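Enoyl-CoA hydratase/isomerase (Mycobacterium abscessus, PDB 3QXZ) probably hydrates the double bond of enoyl-coenzyme A thioesters or shifts its position, as other crotonase-family enzymes of fatty acid metabolism do. Local coordinates at residues A42-R45 with L46-P50; T212-L215 with L216-Q220; T32-L35 with G36-L39; Q91-A94 with F95-R98. One frame throughout, in Å; residues are numbered along the deposited sequence.

Contact 1: A42-R45 with L46-P50. With K (potassium ion), chain D; EDO (1,2-ethanediol), chain I.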
loop_
_atom_site.group_PDB
_atom_site.type_symbol
_atom_site.label_atom_id
_atom_site.label_comp_id
_atom_site.label_asym_id
_atom_site.label_seq_id
_atom_site.Cartn_x
_atom_site.Cartn_y
_atom_site.Cartn_z
ATOM N N ALA A 42 11.948 2.226 -27.438
ATOM C CA ALA A 42 13.239 2.134 -26.749
ATOM C C ALA A 42 13.163 1.145 -25.587
ATOM O O ALA A 42 14.065 0.331 -25.414
ATOM C CB ALA A 42 13.705 3.496 -26.253
ATOM N N TYR A 43 12.098 1.203 -24.791
ATOM C CA TYR A 43 11.910 0.215 -23.719
ATOM C C TYR A 43 11.984 -1.210 -24.275
ATOM O O TYR A 43 12.647 -2.070 -23.703
ATOM C CB TYR A 43 10.572 0.416 -23.015
ATOM C CG TYR A 43 10.567 1.460 -21.933
ATOM C CD1 TYR A 43 11.724 1.789 -21.226
ATOM C CD2 TYR A 43 9.386 2.102 -21.597
ATOM C CE1 TYR A 43 11.696 2.728 -20.196
ATOM C CE2 TYR A 43 9.353 3.063 -20.574
ATOM C CZ TYR A 43 10.518 3.369 -19.897
ATOM O OH TYR A 43 10.502 4.289 -18.865
ATOM N N GLN A 44 11.290 -1.475 -25.380
ATOM C CA GLN A 44 11.262 -2.828 -25.920
ATOM C C GLN A 44 12.646 -3.282 -26.408
ATOM O O GLN A 44 13.108 -4.386 -26.088
ATOM C CB GLN A 44 10.234 -2.963 -27.047
ATOM C CG GLN A 44 10.097 -4.423 -27.530
ATOM C CD GLN A 44 9.561 -5.325 -26.431
ATOM O OE1 GLN A 44 8.402 -5.205 -26.028
ATOM N NE2 GLN A 44 10.410 -6.233 -25.930
ATOM N N ARG A 45 13.327 -2.419 -27.156
ATOM C CA ARG A 45 14.640 -2.759 -27.698
ATOM C C ARG A 45 15.653 -2.959 -26.573
ATOM O O ARG A 45 16.434 -3.913 -26.600
ATOM C CB ARG A 45 15.093 -1.665 -28.675
ATOM C CG ARG A 45 16.514 -1.842 -29.171
ATOM C CD ARG A 45 16.869 -0.815 -30.246
ATOM N NE ARG A 45 16.430 0.530 -29.887
ATOM C CZ ARG A 45 17.040 1.322 -29.007
ATOM N NH1 ARG A 45 18.140 0.913 -28.372
ATOM N NH2 ARG A 45 16.534 2.525 -28.756
ATOM N N LEU A 46 15.639 -2.064 -25.582
ATOM C CA LEU A 46 16.590 -2.137 -24.486
ATOM C C LEU A 46 16.306 -3.352 -23.613
ATOM O O LEU A 46 17.236 -3.987 -23.108
ATOM C CB LEU A 46 16.592 -0.833 -23.664
ATOM C CG LEU A 46 17.093 0.405 -24.419
ATOM C CD1 LEU A 46 16.828 1.647 -23.591
ATOM C CD2 LEU A 46 18.570 0.280 -24.769
ATOM N N ASP A 47 15.030 -3.690 -23.439
ATOM C CA ASP A 47 14.687 -4.892 -22.692
ATOM C C ASP A 47 15.267 -6.132 -23.370
ATOM O O ASP A 47 15.809 -7.022 -22.697
ATOM C CB ASP A 47 13.171 -5.036 -22.503
ATOM C CG ASP A 47 12.805 -6.003 -21.392
ATOM O OD1 ASP A 47 13.547 -6.093 -20.395
ATOM O OD2 ASP A 47 11.759 -6.650 -21.509
ATOM N N ASP A 48 15.182 -6.167 -24.700
ATOM C CA ASP A 48 15.655 -7.301 -25.479
ATOM C C ASP A 48 17.176 -7.397 -25.565
ATOM O O ASP A 48 17.700 -8.482 -25.824
ATOM C CB ASP A 48 15.047 -7.258 -26.879
ATOM C CG ASP A 48 13.556 -7.509 -26.868
ATOM O OD1 ASP A 48 13.051 -8.069 -25.867
ATOM O OD2 ASP A 48 12.891 -7.152 -27.863
ATOM N N ASP A 49 17.881 -6.289 -25.344
ATOM C CA ASP A 49 19.345 -6.235 -25.453
ATOM C C ASP A 49 19.966 -6.885 -24.210
ATOM O O ASP A 49 19.828 -6.347 -23.109
ATOM C CB ASP A 49 19.772 -4.767 -25.556
ATOM C CG ASP A 49 21.253 -4.590 -25.856
ATOM O OD1 ASP A 49 22.032 -5.532 -25.628
ATOM O OD2 ASP A 49 21.603 -3.475 -26.295
ATOM N N PRO A 50 20.649 -8.044 -24.362
ATOM C CA PRO A 50 21.182 -8.747 -23.192
ATOM C C PRO A 50 22.256 -7.946 -22.458
ATOM O O PRO A 50 22.489 -8.181 -21.269
ATOM C CB PRO A 50 21.801 -10.019 -23.800
ATOM C CG PRO A 50 22.120 -9.651 -25.186
ATOM C CD PRO A 50 21.005 -8.735 -25.617
HETATM K K K D . 17.941 -6.011 -21.237
HETATM C C1 EDO I . 7.611 -6.292 -22.749
HETATM O O1 EDO I . 6.978 -6.492 -24.019
HETATM C C2 EDO I . 8.628 -7.399 -22.497
HETATM O O2 EDO I . 9.829 -7.133 -23.238
HETATM O O HOH W 1 20.112 -1.680 -27.920
HETATM O O HOH W 2 18.209 -8.665 -20.687
#
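Gln44 NE2 is gripped from two directions: it gives weak hydrogen bonds to both carboxylate oxygens of Asp48, the nearer being OD1 at 3.2 Å, and a sounder one to O2 of a 1,2-ethanediol that probably comes from the crystallisation liquor. The amide arrives there because the Gln44 chain, with CG anti to the backbone N (chi1 -174°), folds back at chi2 toward the next helical turn; its plane stands 33° from that of the carboxylate. Ethanediol bridges the same turn, its O1 donating to Gln44 OE1 and its O2 to Asp47 OD2 at 2.6 Å. Asp47 OD2 also accepts from the backbone N of Arg98; in the conformer described, Asp48 OD1 forms a salt bridge with the Arg98 guanidinium, which would partly offset the charge of the two acids.

On another side of the helix, water 1 lies in the guanidinium plane of Arg45, accepts from NH1 and donates to Asp49 OD2 at 2.8 Å, while Arg45 NH2 forms a salt bridge with Glu11 and Asp49 OD1 accepts from Ala51 N. At the C-terminal end of the helix, three backbone carbonyls face a metal: potassium is bound by Leu46 O and Asp47 O, each at 2.8 Å, by Asp49 O at 2.7 Å and by water 2, with Val52 O and Thr99 OG1 completing the site. Asp49 is the first residue to leave helical geometry.

Helix 33-48 is the crossover of a beta-alpha-beta unit between strands 17-23 and 54-59; Leu46 packs on Ile13, Leu20 and Ile55, so three strands lie beneath it.

Contact 2: T212-L215 with L216-Q220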
loop_
_atom_site.group_PDB
_atom_site.type_symbol
_atom_site.label_atom_id
_atom_site.label_comp_id
_atom_site.label_asym_id
_atom_site.label_seq_id
_atom_site.Cartn_x
_atom_site.Cartn_y
_atom_site.Cartn_z
ATOM N N THR A 212 12.618 -11.762 -10.557
ATOM C CA THR A 212 12.058 -11.029 -9.418
ATOM C C THR A 212 11.157 -9.882 -9.896
ATOM O O THR A 212 10.029 -9.730 -9.399
ATOM C CB THR A 212 13.207 -10.500 -8.548
ATOM O OG1 THR A 212 13.962 -11.618 -8.041
ATOM C CG2 THR A 212 12.682 -9.711 -7.326
ATOM N N LYS A 213 11.629 -9.098 -10.868
ATOM C CA LYS A 213 10.810 -8.009 -11.391
ATOM C C LYS A 213 9.530 -8.538 -12.003
ATOM O O LYS A 213 8.445 -8.016 -11.733
ATOM C CB LYS A 213 11.587 -7.204 -12.427
ATOM C CG LYS A 213 10.694 -6.097 -13.022
ATOM C CD LYS A 213 11.423 -5.100 -13.881
ATOM C CE LYS A 213 10.431 -4.117 -14.493
ATOM N NZ LYS A 213 11.076 -2.855 -14.979
ATOM N N ARG A 214 9.638 -9.572 -12.831
ATOM C CA ARG A 214 8.449 -10.079 -13.507
ATOM C C ARG A 214 7.465 -10.745 -12.578
ATOM O O ARG A 214 6.259 -10.629 -12.811
ATOM C CB ARG A 214 8.839 -10.986 -14.674
ATOM C CG ARG A 214 9.482 -10.165 -15.798
ATOM C CD ARG A 214 8.507 -9.701 -16.884
ATOM N NE ARG A 214 7.173 -9.327 -16.446
ATOM C CZ ARG A 214 6.815 -8.128 -15.982
ATOM N NH1 ARG A 214 5.536 -7.921 -15.658
ATOM N NH2 ARG A 214 7.721 -7.152 -15.788
ATOM N N LEU A 215 7.922 -11.414 -11.517
ATOM C CA LEU A 215 6.956 -11.993 -10.574
ATOM C C LEU A 215 6.272 -10.881 -9.769
ATOM O O LEU A 215 5.040 -10.884 -9.607
ATOM C CB LEU A 215 7.614 -13.040 -9.665
ATOM C CG LEU A 215 6.674 -13.672 -8.628
ATOM C CD1 LEU A 215 5.376 -14.223 -9.243
ATOM C CD2 LEU A 215 7.423 -14.777 -7.921
ATOM N N LEU A 216 7.055 -9.926 -9.278
ATOM C CA LEU A 216 6.470 -8.811 -8.542
ATOM C C LEU A 216 5.333 -8.162 -9.351
ATOM O O LEU A 216 4.210 -7.993 -8.850
ATOM C CB LEU A 216 7.553 -7.785 -8.180
ATOM C CG LEU A 216 7.088 -6.518 -7.466
ATOM C CD1 LEU A 216 6.723 -6.767 -6.048
ATOM C CD2 LEU A 216 8.214 -5.473 -7.548
ATOM N N TRP A 217 5.633 -7.822 -10.598
ATOM C CA TRP A 217 4.671 -7.088 -11.398
ATOM C C TRP A 217 3.598 -7.977 -12.019
ATOM O O TRP A 217 2.432 -7.557 -12.051
ATOM C CB TRP A 217 5.379 -6.242 -12.448
ATOM C CG TRP A 217 6.041 -5.029 -11.891
ATOM C CD1 TRP A 217 7.385 -4.761 -11.817
ATOM C CD2 TRP A 217 5.371 -3.900 -11.329
ATOM N NE1 TRP A 217 7.592 -3.524 -11.232
ATOM C CE2 TRP A 217 6.368 -2.973 -10.935
ATOM C CE3 TRP A 217 4.012 -3.570 -11.127
ATOM C CZ2 TRP A 217 6.056 -1.740 -10.369
ATOM C CZ3 TRP A 217 3.705 -2.338 -10.561
ATOM C CH2 TRP A 217 4.727 -1.444 -10.165
ATOM N N ASP A 218 3.938 -9.174 -12.518
ATOM C CA ASP A 218 2.876 -10.056 -13.050
ATOM C C ASP A 218 1.831 -10.328 -11.997
ATOM O O ASP A 218 0.637 -10.360 -12.300
ATOM C CB ASP A 218 3.396 -11.414 -13.533
ATOM C CG ASP A 218 4.165 -11.348 -14.857
ATOM O OD1 ASP A 218 4.135 -10.322 -15.581
ATOM O OD2 ASP A 218 4.793 -12.363 -15.167
ATOM N N ALA A 219 2.272 -10.517 -10.752
ATOM C CA ALA A 219 1.335 -10.809 -9.675
ATOM C C ALA A 219 0.361 -9.643 -9.466
ATOM O O ALA A 219 -0.839 -9.854 -9.279
ATOM C CB ALA A 219 2.090 -11.190 -8.384
ATOM N N GLN A 220 0.882 -8.412 -9.545
ATOM C CA GLN A 220 0.032 -7.215 -9.458
ATOM C C GLN A 220 -0.878 -7.085 -10.666
ATOM O O GLN A 220 -2.078 -6.820 -10.511
ATOM C CB GLN A 220 0.886 -5.941 -9.310
ATOM C CG GLN A 220 1.724 -5.862 -8.059
ATOM C CD GLN A 220 0.887 -5.742 -6.831
ATOM O OE1 GLN A 220 -0.117 -5.017 -6.821
ATOM N NE2 GLN A 220 1.295 -6.404 -5.751
HETATM O O HOH W 3 6.344 -12.004 -17.325
#
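An i to i+4 salt bridge between Arg214 and Asp218, next to an i to i+4 packing of Lys213 on Trp217, makes this a contact within a single helix, 206-222, between the loop that carries Phe95 and Leu97, helix 226-241 and a second subunit. Arg214 NH1 donates to Asp218 OD1 at 2.8 Å with an angle of 158° at the hydrogen, and NE adds a weak bond to the same oxygen. The acceptor lies in the guanidinium plane, but the arginine meets the carboxylate from above, 44° out of its plane. Water 3 closes a ring beside them, accepting from Arg214 NE at 2.9 Å and donating to Asp218 OD2, which is also paired with Arg232. Bends at chi2 and chi3 carry the guanidinium forward to the next turn, with NH1 3.6 Å from Trp217 CB; its plane is only 10° from that of the indole.

Helix 206-222 is one of the C-terminal helices of this crotonase-type fold. The extended chain of Lys213 runs past the five-membered part of the indole, where its CG lies at the ring edge, 3.8 Å from Trp217 CD1. Beneath these side chains the regular helical ladder continues, Trp217 N donating to Lys213 O at 3.0 Å. Lys213 NZ and Trp217 NE1 both reach Asp121, one to each carboxylate oxygen, and NZ also bonds the carbonyls of Ala94 and Thr99. Arg214 NH2 reaches the carbonyls of Phe95 and Leu97. Leu215 packs on Glu233 of helix 226-241, whereas Leu216 meets His147 and Trp217 meets Thr156, both of the second subunit.

Contact 3: T32-L35 with G36-L39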
loop_
_atom_site.group_PDB
_atom_site.type_symbol
_atom_site.label_atom_id
_atom_site.label_comp_id
_atom_site.label_asym_id
_atom_site.label_seq_id
_atom_site.Cartn_x
_atom_site.Cartn_y
_atom_site.Cartn_z
ATOM N N THR A 32 4.841 14.427 -25.902
ATOM C CA THR A 32 4.173 14.415 -27.200
ATOM C C THR A 32 3.880 12.982 -27.598
ATOM O O THR A 32 4.528 12.043 -27.107
ATOM C CB THR A 32 5.043 15.042 -28.321
ATOM O OG1 THR A 32 6.184 14.210 -28.559
ATOM C CG2 THR A 32 5.488 16.478 -27.955
ATOM N N VAL A 33 2.953 12.814 -28.536
ATOM C CA VAL A 33 2.584 11.497 -29.039
ATOM C C VAL A 33 3.810 10.783 -29.594
ATOM O O VAL A 33 4.057 9.613 -29.271
ATOM C CB VAL A 33 1.510 11.603 -30.152
ATOM C CG1 VAL A 33 1.174 10.221 -30.698
ATOM C CG2 VAL A 33 0.255 12.290 -29.634
ATOM N N GLU A 34 4.591 11.492 -30.400
ATOM C CA GLU A 34 5.809 10.913 -30.969
ATOM C C GLU A 34 6.831 10.516 -29.904
ATOM O O GLU A 34 7.454 9.457 -30.011
ATOM C CB GLU A 34 6.428 11.834 -32.040
ATOM C CG GLU A 34 7.677 11.263 -32.738
ATOM C CD GLU A 34 7.429 9.978 -33.523
ATOM O OE1 GLU A 34 6.283 9.696 -33.925
ATOM O OE2 GLU A 34 8.405 9.241 -33.753
ATOM N N LEU A 35 6.990 11.336 -28.870
ATOM C CA LEU A 35 7.883 10.964 -27.766
ATOM C C LEU A 35 7.410 9.662 -27.133
ATOM O O LEU A 35 8.234 8.788 -26.828
ATOM C CB LEU A 35 7.944 12.063 -26.708
ATOM C CG LEU A 35 8.905 11.835 -25.532
ATOM C CD1 LEU A 35 10.381 11.856 -25.984
ATOM C CD2 LEU A 35 8.648 12.862 -24.460
ATOM N N GLY A 36 6.096 9.517 -26.941
ATOM C CA GLY A 36 5.562 8.265 -26.354
ATOM C C GLY A 36 5.841 7.044 -27.213
ATOM O O GLY A 36 6.196 5.972 -26.698
ATOM N N ARG A 37 5.703 7.199 -28.535
ATOM C CA ARG A 37 6.025 6.127 -29.481
ATOM C C ARG A 37 7.484 5.724 -29.373
ATOM O O ARG A 37 7.800 4.533 -29.312
ATOM C CB ARG A 37 5.751 6.578 -30.916
ATOM C CG ARG A 37 4.285 6.753 -31.231
ATOM C CD ARG A 37 4.130 7.140 -32.691
ATOM N NE ARG A 37 2.744 7.485 -32.998
ATOM C CZ ARG A 37 2.382 8.504 -33.769
ATOM N NH1 ARG A 37 3.300 9.304 -34.286
ATOM N NH2 ARG A 37 1.101 8.745 -34.000
ATOM N N GLN A 38 8.366 6.724 -29.347
ATOM C CA GLN A 38 9.811 6.469 -29.244
ATOM C C GLN A 38 10.206 5.836 -27.904
ATOM O O GLN A 38 11.076 4.963 -27.875
ATOM C CB GLN A 38 10.620 7.737 -29.516
ATOM C CG GLN A 38 10.524 8.146 -30.996
ATOM C CD GLN A 38 11.499 9.214 -31.413
ATOM O OE1 GLN A 38 12.563 9.390 -30.821
ATOM N NE2 GLN A 38 11.150 9.922 -32.481
ATOM N N LEU A 39 9.568 6.262 -26.812
ATOM C CA LEU A 39 9.918 5.736 -25.498
ATOM C C LEU A 39 9.510 4.271 -25.393
ATOM O O LEU A 39 10.269 3.445 -24.870
ATOM C CB LEU A 39 9.300 6.597 -24.386
ATOM C CG LEU A 39 9.564 6.139 -22.945
ATOM C CD1 LEU A 39 11.073 6.003 -22.663
ATOM C CD2 LEU A 39 8.915 7.075 -21.936
#
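The backbone leaves an extended Thr32 and enters the first turns of a helix, whose i to i+4 ladder starts with Gly36 N donating to Thr32 O at 3.0 Å. Thr32 is the N-cap: its OG1 accepts from Leu35 N at 3.0 Å and so occupies an amide of the first turn. On the outer side, the Glu34 carboxylate is shared between two partners. OE1 forms a salt bridge with Arg37 NH1 at 3.0 Å, met nearly head-on along the C-O bond and at the edge of a guanidinium turned 66° from the carboxylate. OE2 offers its anti lone pair to Gln38 NE2 at 3.1 Å, an almost straight bond (175°) lying in the amide plane.

These turns open helix 33-48, the connection between parallel strands 17-23 and 54-59 in a beta-alpha-beta unit. Arg37 extends back along the helix from CG to NE, which lays one guanidinium face over Val33 CG1, 3.6 Å from NH2. Glu34, by contrast, bends at chi2 (62°) to bring its carboxylate between Arg37 and Gln38. Toward the protein interior, Leu35 packs on Leu9 and Leu22, and Leu39 on Leu20 and Val90.

Contact 4: Q91-A94 with F95-R98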
loop_
_atom_site.group_PDB
_atom_site.type_symbol
_atom_site.label_atom_id
_atom_site.label_comp_id
_atom_site.label_asym_id
_atom_site.label_seq_id
_atom_site.Cartn_x
_atom_site.Cartn_y
_atom_site.Cartn_z
ATOM N N GLN A 91 3.923 2.135 -24.709
ATOM C CA GLN A 91 3.745 0.694 -24.674
ATOM C C GLN A 91 4.973 0.055 -25.323
ATOM O O GLN A 91 5.394 0.468 -26.408
ATOM C CB GLN A 91 2.456 0.297 -25.410
ATOM C CG GLN A 91 1.196 0.861 -24.736
ATOM C CD GLN A 91 -0.084 0.483 -25.451
ATOM O OE1 GLN A 91 -0.287 -0.673 -25.815
ATOM N NE2 GLN A 91 -0.968 1.458 -25.637
ATOM N N PRO A 92 5.593 -0.932 -24.655
ATOM C CA PRO A 92 5.229 -1.467 -23.344
ATOM C C PRO A 92 5.509 -0.470 -22.230
ATOM O O PRO A 92 6.318 0.473 -22.404
ATOM C CB PRO A 92 6.176 -2.657 -23.189
ATOM C CG PRO A 92 7.376 -2.269 -23.966
ATOM C CD PRO A 92 6.797 -1.583 -25.188
ATOM N N ALA A 93 4.851 -0.686 -21.100
ATOM C CA ALA A 93 5.093 0.105 -19.880
ATOM C C ALA A 93 6.377 -0.437 -19.247
ATOM O O ALA A 93 6.725 -1.610 -19.404
ATOM C CB ALA A 93 3.952 -0.049 -18.922
ATOM N N ALA A 94 7.075 0.408 -18.504
ATOM C CA ALA A 94 8.326 -0.010 -17.875
ATOM C C ALA A 94 8.128 -1.248 -16.990
ATOM O O ALA A 94 9.018 -2.118 -16.934
ATOM C CB ALA A 94 8.925 1.143 -17.087
ATOM N N PHE A 95 6.978 -1.332 -16.306
ATOM C CA PHE A 95 6.726 -2.441 -15.379
ATOM C C PHE A 95 6.419 -3.777 -16.092
ATOM O O PHE A 95 6.271 -4.793 -15.412
ATOM C CB PHE A 95 5.634 -2.077 -14.339
ATOM C CG PHE A 95 4.306 -1.780 -14.939
ATOM C CD1 PHE A 95 3.468 -2.809 -15.370
ATOM C CD2 PHE A 95 3.885 -0.458 -15.081
ATOM C CE1 PHE A 95 2.227 -2.529 -15.969
ATOM C CE2 PHE A 95 2.646 -0.163 -15.665
ATOM C CZ PHE A 95 1.824 -1.184 -16.107
ATOM N N GLU A 96 6.344 -3.770 -17.427
ATOM C CA GLU A 96 6.150 -4.993 -18.202
ATOM C C GLU A 96 7.476 -5.620 -18.614
ATOM O O GLU A 96 7.497 -6.740 -19.140
ATOM C CB GLU A 96 5.303 -4.697 -19.454
ATOM C CG GLU A 96 3.845 -4.426 -19.091
ATOM C CD GLU A 96 2.946 -3.931 -20.221
ATOM O OE1 GLU A 96 3.407 -3.260 -21.149
ATOM O OE2 GLU A 96 1.721 -4.179 -20.134
ATOM N N LEU A 97 8.582 -4.908 -18.396
ATOM C CA LEU A 97 9.907 -5.358 -18.877
ATOM C C LEU A 97 10.572 -6.352 -17.926
ATOM O O LEU A 97 10.241 -6.411 -16.739
ATOM C CB LEU A 97 10.845 -4.153 -19.038
ATOM C CG LEU A 97 10.321 -2.977 -19.870
ATOM C CD1 LEU A 97 11.408 -1.908 -19.969
ATOM C CD2 LEU A 97 9.794 -3.413 -21.245
ATOM N N ARG A 98 11.536 -7.110 -18.445
ATOM C CA ARG A 98 12.395 -7.926 -17.581
ATOM C C ARG A 98 13.493 -7.071 -16.930
ATOM O O ARG A 98 14.011 -7.422 -15.870
ATOM C CB ARG A 98 13.010 -9.059 -18.400
ATOM C CG ARG A 98 11.969 -9.968 -19.033
ATOM C CD ARG A 98 12.572 -10.949 -20.025
ATOM N NE ARG A 98 13.395 -10.285 -21.035
ATOM C CZ ARG A 98 12.930 -9.786 -22.177
ATOM N NH1 ARG A 98 11.640 -9.867 -22.471
ATOM N NH2 ARG A 98 13.760 -9.198 -23.029
HETATM O O HOH W 4 1.546 -2.182 -23.253
#
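One face of the Phe95 ring takes the methyl group of Ala93: CB stands 3.8 Å from the ring centroid and 23° off the normal, a CH-pi contact displaced toward the CE2 side of the ring, with CE2 itself 3.5 Å from CB. Phe95 holds CG between its backbone N and carbonyl carbon (chi1 62°), a crowded position that turns the ring back over Ala93. The ring also meets Trp217 and Trp148 at inclined angles and His119 edge-to-face, so it belongs to an aromatic cluster.

The turn beneath is of 3-10 type. Glu96 N donates to Ala93 O at 3.0 Å and Leu97 N to Ala94 O at 3.2 Å, both from above the carbonyl plane. The Glu96 side chain then reaches back: in the conformer described, OE1 accepts from Ala93 N at 3.0 Å, approached 42° out of the carboxylate plane. Residues 93 and 96 are thus joined by two bonds running in opposite senses, one of them through a side chain. Water 4 is a further neighbour of OE1. The peptide between Gln91 and Pro92 is cis. On the apolar side, Leu97 CD2 rests 3.8 Å from Pro92 CG, the two side chains crossing at about a right angle.

In this conformer of Glu96, both polar backbone atoms of Ala93 are therefore engaged within a largely buried loop, its N by the carboxylate and its O by the Glu96 amide.

Overall arrangement
Along the chain the order is contact 3, contact 1, contact 4, contact 2. Contacts 3 and 1 are the two ends of helix 33-48, with centres about 16 Å apart, and this helix crosses between strands 17-23 and 54-59 of the mixed sheet. Contact 4 lies in the loop before strand 101-105, its centre about 10 Å from that of contact 1 and 11 Å from that of contact 2. It touches both, through Arg98 with Asp47 and Asp48 on one side and through Arg214 on the other. Contacts 1 and 2 do not touch each other; because contact 4 meets both, the 91-98 loop links helix 33-48 to helix 206-222, which in turn meets a second subunit.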